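Local coordinates for armadillo repeat protein arm00016 (Synthetic construct, PDB 4D4E), which is a computationally designed armadillo repeat protein, built as a scaffold for modular peptide recognition and probably meant to bind extended peptides along its stacked repeats, at residues Ala179-Leu182 against Ser183-Lys187. Residues are numbered along the deposited sequence; the frame is centred on the assembly and turned at random. Where two conformers were deposited one is given.
Sequences AGAL and SPLVK
A Schellman motif followed directly by a new helix start joins helix 170-178 to helix 182-187 in this armadillo-type stack: G180 ends the first helix, and the first turn of the second carries P184 against the G180 carbonyl. The positive phi of G180 (71°) suits a residue without a side chain. P184 has no N-H to give, but it lies ahead of L185, whose N-H makes the first of the helical bonds here, so none of them is broken. CD, bonded to the proline N where a hydrogen would otherwise sit, lies 3.2 Å from G180 O and 3.6 Å from A181 O, with CG also near G180 O. With an alanine in place of P184, the contacts of CD and CG with the two carbonyl oxygens would go, and the backbone at the helix start would probably be less restrained in phi. The helical bonds run from L185 N to A181 O at 3.1 Å and from V186 N to L182 O at 3.0 Å, the latter with an N-H...O angle of 149°. L185 also rests on A181 O through CB (3.3 Å), while its CD2 meets the methyl of buried A181, small enough to fit beside the leucine, at 4.2 Å. L182 CD2 approaches L185 CD2 only loosely. Both leucines serve the core between helices: L182 packs on L218 and A221 of helix 212-221, and L185 reaches A203 and I207 of helix 194-208 as well as V159 and I162 of helix 152-166.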
ATOM      1  N   ALA A 179       1.515   9.411 -13.768  1.00 31.74           N
ATOM      2  CA  ALA A 179       2.345   8.225 -13.550  1.00 35.82           C
ATOM      3  C   ALA A 179       1.915   7.062 -14.434  1.00 33.54           C
ATOM      4  O   ALA A 179       2.454   5.995 -14.320  1.00 38.65           O
ATOM      5  CB  ALA A 179       2.286   7.819 -12.099  1.00 33.54           C
ATOM      6  N   GLY A 180       0.929   7.267 -15.308  1.00 34.89           N
ATOM      7  CA  GLY A 180       0.380   6.184 -16.184  1.00 34.02           C
ATOM      8  C   GLY A 180      -0.473   5.090 -15.500  1.00 31.74           C
ATOM      9  O   GLY A 180      -0.460   3.902 -15.928  1.00 29.72           O
ATOM     10  N   ALA A 181      -1.248   5.468 -14.476  1.00 28.49           N
ATOM     11  CA  ALA A 181      -2.010   4.462 -13.708  1.00 28.29           C
ATOM     12  C   ALA A 181      -3.241   3.920 -14.429  1.00 27.35           C
ATOM     13  O   ALA A 181      -3.661   2.797 -14.128  1.00 26.38           O
ATOM     14  CB  ALA A 181      -2.425   4.990 -12.342  1.00 24.95           C
ATOM     15  N   LEU A 182      -3.824   4.708 -15.339  1.00 27.12           N
ATOM     16  CA  LEU A 182      -5.132   4.387 -15.898  1.00 28.84           C
ATOM     17  C   LEU A 182      -5.214   3.101 -16.748  1.00 29.40           C
ATOM     18  O   LEU A 182      -6.082   2.285 -16.500  1.00 30.95           O
ATOM     19  CB  LEU A 182      -5.801   5.575 -16.609  1.00 28.92           C
ATOM     20  CG  LEU A 182      -6.111   6.808 -15.738  1.00 30.72           C
ATOM     21  CD1 LEU A 182      -7.104   7.744 -16.443  1.00 31.15           C
ATOM     22  CD2 LEU A 182      -6.643   6.415 -14.363  1.00 28.46           C
ATOM     23  N   SER A 183      -4.361   2.898 -17.729  1.00 31.97           N
ATOM     24  CA  SER A 183      -4.475   1.696 -18.571  0.50 32.34           C
ATOM     25  C   SER A 183      -4.158   0.396 -17.787  1.00 32.94           C
ATOM     26  O   SER A 183      -4.841  -0.637 -17.975  1.00 30.82           O
ATOM     27  CB  SER A 183      -3.634   1.834 -19.842  0.50 32.93           C
ATOM     28  OG  SER A 183      -2.445   1.072 -19.783  0.50 35.11           O
ATOM     29  N   PRO A 184      -3.126   0.434 -16.903  1.00 32.27           N
ATOM     30  CA  PRO A 184      -2.976  -0.732 -16.050  1.00 31.61           C
ATOM     31  C   PRO A 184      -4.178  -1.003 -15.135  1.00 29.49           C
ATOM     32  O   PRO A 184      -4.485  -2.154 -14.852  1.00 26.84           O
ATOM     33  CB  PRO A 184      -1.708  -0.416 -15.245  1.00 34.05           C
ATOM     34  CG  PRO A 184      -0.902   0.465 -16.147  1.00 31.35           C
ATOM     35  CD  PRO A 184      -1.891   1.268 -16.927  1.00 33.03           C
ATOM     36  N   LEU A 185      -4.864   0.044 -14.686  1.00 26.74           N
ATOM     37  CA  LEU A 185      -6.028  -0.133 -13.810  1.00 26.61           C
ATOM     38  C   LEU A 185      -7.205  -0.737 -14.596  1.00 28.44           C
ATOM     39  O   LEU A 185      -7.972  -1.551 -14.035  1.00 25.19           O
ATOM     40  CB  LEU A 185      -6.434   1.199 -13.192  1.00 24.26           C
ATOM     41  CG  LEU A 185      -6.292   1.564 -11.713  1.00 27.03           C
ATOM     42  CD1 LEU A 185      -5.462   0.670 -10.755  1.00 24.28           C
ATOM     43  CD2 LEU A 185      -6.069   3.082 -11.481  1.00 24.33           C
ATOM     44  N   VAL A 186      -7.341  -0.333 -15.868  1.00 25.86           N
ATOM     45  CA  VAL A 186      -8.407  -0.806 -16.757  1.00 28.79           C
ATOM     46  C   VAL A 186      -8.212  -2.295 -17.126  1.00 29.45           C
ATOM     47  O   VAL A 186      -9.155  -3.094 -17.134  1.00 28.53           O
ATOM     48  CB  VAL A 186      -8.548   0.118 -17.996  1.00 26.98           C
ATOM     49  CG1 VAL A 186      -9.339  -0.546 -19.079  1.00 28.33           C
ATOM     50  CG2 VAL A 186      -9.280   1.397 -17.628  1.00 28.32           C
ATOM     51  N   LYS A 187      -6.963  -2.669 -17.359  1.00 32.70           N
ATOM     52  CA  LYS A 187      -6.538  -4.060 -17.541  1.00 31.89           C
ATOM     53  C   LYS A 187      -6.884  -4.970 -16.303  1.00 29.93           C
ATOM     54  O   LYS A 187      -7.462  -6.035 -16.447  1.00 27.33           O
ATOM     55  CB  LYS A 187      -5.034  -3.969 -17.856  1.00 35.26           C
ATOM     56  CG  LYS A 187      -4.280  -5.207 -18.301  1.00 41.56           C
ATOM     57  CD  LYS A 187      -3.900  -6.046 -17.097  1.00 45.57           C
ATOM     58  CE  LYS A 187      -2.449  -6.514 -17.136  1.00 50.42           C
ATOM     59  NZ  LYS A 187      -2.315  -7.810 -17.836  1.00 52.37           N
TER